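Local atomic coordinates of cytochrome c, 1 heme-binding site (Geobacter sulfurreducens, PDB entry 4RLR), a protein that binds a single heme and probably transfers electrons, as a low-potential monoheme cytochrome needed for accepting electrons from an electrode. Residues A[3-9]-A[101-105]. Numbering follows the deposited sequence.
Sequences VTYRKDI and VFKAW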
ATOM      1  N   VAL A   3       3.012  15.926  -1.566  1.00 27.16           N
ATOM      2  CA  VAL A   3       3.041  14.686  -2.307  1.00 28.42           C
ATOM      3  C   VAL A   3       1.625  14.147  -2.387  1.00 28.24           C
ATOM      4  O   VAL A   3       0.936  14.018  -1.349  1.00 24.38           O
ATOM      5  CB  VAL A   3       3.916  13.681  -1.585  1.00 26.63           C
ATOM      6  CG1 VAL A   3       3.864  12.296  -2.284  1.00 26.55           C
ATOM      7  CG2 VAL A   3       5.320  14.198  -1.534  1.00 32.51           C
ATOM      8  N   THR A   4       1.203  13.843  -3.613  1.00 25.11           N
ATOM      9  CA  THR A   4      -0.177  13.464  -3.875  1.00 25.69           C
ATOM     10  C   THR A   4      -0.295  12.176  -4.698  1.00 24.47           C
ATOM     11  O   THR A   4       0.659  11.704  -5.306  1.00 25.02           O
ATOM     12  CB  THR A   4      -0.940  14.574  -4.626  1.00 26.03           C
ATOM     13  OG1 THR A   4      -0.501  14.626  -5.983  1.00 21.09           O
ATOM     14  CG2 THR A   4      -0.746  15.944  -3.934  1.00 29.02           C
ATOM     15  N   TYR A   5      -1.497  11.630  -4.718  1.00 26.03           N
ATOM     16  CA  TYR A   5      -1.758  10.397  -5.434  1.00 23.27           C
ATOM     17  C   TYR A   5      -1.548  10.613  -6.921  1.00 20.29           C
ATOM     18  O   TYR A   5      -0.855   9.842  -7.558  1.00 20.71           O
ATOM     19  CB  TYR A   5      -3.185   9.929  -5.152  1.00 22.29           C
ATOM     20  CG  TYR A   5      -3.572   8.738  -5.956  1.00 19.82           C
ATOM     21  CD1 TYR A   5      -3.157   7.474  -5.573  1.00 20.06           C
ATOM     22  CD2 TYR A   5      -4.340   8.866  -7.093  1.00 19.94           C
ATOM     23  CE1 TYR A   5      -3.493   6.369  -6.307  1.00 20.76           C
ATOM     24  CE2 TYR A   5      -4.688   7.762  -7.833  1.00 20.53           C
ATOM     25  CZ  TYR A   5      -4.242   6.523  -7.444  1.00 19.06           C
ATOM     26  OH  TYR A   5      -4.577   5.417  -8.144  1.00 20.78           O
ATOM     27  N   ARG A   6      -2.121  11.687  -7.469  1.00 21.93           N
ATOM     28  CA  ARG A   6      -2.048  11.927  -8.903  1.00 22.94           C
ATOM     29  C   ARG A   6      -0.623  12.228  -9.377  1.00 26.08           C
ATOM     30  O   ARG A   6      -0.220  11.774 -10.430  1.00 23.89           O
ATOM     31  CB  ARG A   6      -2.958  13.086  -9.312  1.00 24.46           C
ATOM     32  CG  ARG A   6      -4.424  12.740  -9.330  1.00 27.96           C
ATOM     33  CD  ARG A   6      -5.271  13.953  -9.499  1.00 28.72           C
ATOM     34  NE  ARG A   6      -5.215  14.740  -8.284  1.00 30.38           N
ATOM     35  CZ  ARG A   6      -5.751  15.939  -8.142  1.00 34.67           C
ATOM     36  NH1 ARG A   6      -6.400  16.509  -9.165  1.00 37.81           N
ATOM     37  NH2 ARG A   6      -5.653  16.551  -6.968  1.00 32.07           N
ATOM     38  N   LYS A   7       0.127  13.001  -8.602  1.00 26.67           N
ATOM     39  CA  LYS A   7       1.413  13.504  -9.078  1.00 28.22           C
ATOM     40  C   LYS A   7       2.555  12.528  -8.795  1.00 27.03           C
ATOM     41  O   LYS A   7       3.453  12.378  -9.619  1.00 27.98           O
ATOM     42  CB  LYS A   7       1.707  14.877  -8.475  1.00 26.30           C
ATOM     43  N   ASP A   8       2.459  11.800  -7.685  1.00 25.10           N
ATOM     44  CA  ASP A   8       3.590  11.043  -7.159  1.00 27.00           C
ATOM     45  C   ASP A   8       3.356   9.540  -6.911  1.00 25.88           C
ATOM     46  O   ASP A   8       4.262   8.725  -7.111  1.00 26.76           O
ATOM     47  CB  ASP A   8       4.042  11.690  -5.865  1.00 24.76           C
ATOM     48  CG  ASP A   8       4.199  13.212  -5.992  1.00 30.63           C
ATOM     49  OD1 ASP A   8       5.182  13.653  -6.599  1.00 30.23           O
ATOM     50  OD2 ASP A   8       3.333  13.972  -5.506  1.00 30.68           O
ATOM     51  N   ILE A   9       2.189   9.161  -6.409  1.00 23.93           N
ATOM     52  CA  ILE A   9       1.974   7.754  -6.081  1.00 24.23           C
ATOM     53  C   ILE A   9       1.569   6.947  -7.311  1.00 21.87           C
ATOM     54  O   ILE A   9       2.151   5.911  -7.580  1.00 21.96           O
ATOM     55  CB  ILE A   9       0.962   7.604  -4.942  1.00 22.58           C
ATOM     56  CG1 ILE A   9       1.559   8.180  -3.659  1.00 22.39           C
ATOM     57  CG2 ILE A   9       0.547   6.137  -4.727  1.00 21.70           C
ATOM     58  CD1 ILE A   9       2.884   7.561  -3.205  1.00 21.90           C
ATOM     59  N   VAL A 101       8.546   8.424  -0.827  1.00 24.99           N
ATOM     60  CA  VAL A 101       7.386   9.042  -1.463  1.00 23.66           C
ATOM     61  C   VAL A 101       6.095   8.525  -0.822  1.00 24.31           C
ATOM     62  O   VAL A 101       5.175   9.308  -0.547  1.00 26.13           O
ATOM     63  CB  VAL A 101       7.389   8.782  -2.992  1.00 26.26           C
ATOM     64  CG1 VAL A 101       6.192   9.412  -3.683  1.00 24.41           C
ATOM     65  CG2 VAL A 101       8.699   9.295  -3.645  1.00 28.14           C
ATOM     66  N   PHE A 102       6.021   7.228  -0.546  1.00 22.01           N
ATOM     67  CA  PHE A 102       4.836   6.689   0.115  1.00 24.92           C
ATOM     68  C   PHE A 102       4.676   7.214   1.549  1.00 22.59           C
ATOM     69  O   PHE A 102       3.556   7.449   1.990  1.00 27.33           O
ATOM     70  CB  PHE A 102       4.831   5.155   0.131  1.00 24.89           C
ATOM     71  CG  PHE A 102       4.322   4.521  -1.133  1.00 23.51           C
ATOM     72  CD1 PHE A 102       5.191   4.262  -2.188  1.00 24.09           C
ATOM     73  CD2 PHE A 102       3.003   4.145  -1.257  1.00 21.24           C
ATOM     74  CE1 PHE A 102       4.742   3.657  -3.341  1.00 25.88           C
ATOM     75  CE2 PHE A 102       2.531   3.536  -2.399  1.00 23.17           C
ATOM     76  CZ  PHE A 102       3.403   3.293  -3.453  1.00 26.38           C
ATOM     77  N   LYS A 103       5.770   7.401   2.285  1.00 25.56           N
ATOM     78  CA  LYS A 103       5.641   7.904   3.673  1.00 27.18           C
ATOM     79  C   LYS A 103       5.130   9.354   3.691  1.00 27.21           C
ATOM     80  O   LYS A 103       4.346   9.761   4.568  1.00 27.17           O
ATOM     81  CB  LYS A 103       6.953   7.793   4.441  1.00 28.00           C
ATOM     82  CG  LYS A 103       7.497   6.362   4.583  1.00 30.04           C
ATOM     83  CD  LYS A 103       8.437   6.229   5.766  1.00 30.76           C
ATOM     84  CE  LYS A 103       8.767   4.773   6.092  1.00 33.21           C
ATOM     85  NZ  LYS A 103       9.884   4.678   7.078  1.00 34.33           N
ATOM     86  N   ALA A 104       5.566  10.136   2.713  1.00 26.45           N
ATOM     87  CA  ALA A 104       5.094  11.517   2.589  1.00 26.57           C
ATOM     88  C   ALA A 104       3.625  11.555   2.241  1.00 27.07           C
ATOM     89  O   ALA A 104       2.879  12.401   2.720  1.00 30.51           O
ATOM     90  CB  ALA A 104       5.877  12.248   1.539  1.00 26.68           C
ATOM     91  N   TRP A 105       3.197  10.639   1.394  1.00 26.19           N
ATOM     92  CA  TRP A 105       1.817  10.643   0.960  1.00 25.10           C
ATOM     93  C   TRP A 105       0.908  10.228   2.111  1.00 24.97           C
ATOM     94  O   TRP A 105      -0.136  10.824   2.355  1.00 25.46           O
ATOM     95  CB  TRP A 105       1.648   9.684  -0.217  1.00 24.62           C
ATOM     96  CG  TRP A 105       0.230   9.562  -0.677  1.00 23.53           C
ATOM     97  CD1 TRP A 105      -0.566  10.564  -1.125  1.00 23.68           C
ATOM     98  CD2 TRP A 105      -0.555   8.368  -0.732  1.00 25.62           C
ATOM     99  NE1 TRP A 105      -1.814  10.073  -1.446  1.00 24.24           N
ATOM    100  CE2 TRP A 105      -1.828   8.724  -1.227  1.00 23.88           C
ATOM    101  CE3 TRP A 105      -0.306   7.027  -0.421  1.00 24.48           C
ATOM    102  CZ2 TRP A 105      -2.847   7.791  -1.415  1.00 25.57           C
ATOM    103  CZ3 TRP A 105      -1.317   6.103  -0.616  1.00 23.26           C
ATOM    104  CH2 TRP A 105      -2.570   6.489  -1.104  1.00 24.29           C
TER
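I9 lies across two aromatic rings of the facing helix. Its CG1, anti to its own carbonyl carbon (chi1 -67°), sits over one face of the W105 indole, 3.5 Å from W105 CG. The turn at the next bond brings CD1 over F102, almost exactly above the ring centre, 9° off the normal. Most of the other apolar contacts are aliphatic: V101 CG1 touches both D8 CB and I9 CD1, each at 3.8 Å, and V3 spreads its two methyls, CG2 against A104 CB at 3.7 Å and CG1 toward V101 and W105 CB. Y5 lies alongside W105, pointing the same way, with Y5 CD1 4.2 Å from W105 CZ2.

Helix 5-16 packs here against helix 92-106, late in the chain, in a way reminiscent of the terminal helices of c-type cytochromes, but these short segments run nearly antiparallel (153°). The side chain of F102 lies about 5 Å from the bound heme.

No hydrogen bond crosses the interface; within 3-9 the polar groups serve the start of the helix. T4 caps it through OG1, which accepts from K7 N at 3.1 Å, and T4 N donates a nearly straight bond to D8 OD2. W105 NE1 passes close to Y5 N but bonds to T128 O. A leucine in place of W105 would probably leave T128 O without this donor and strip I9 CG1 of the flat surface it rests on.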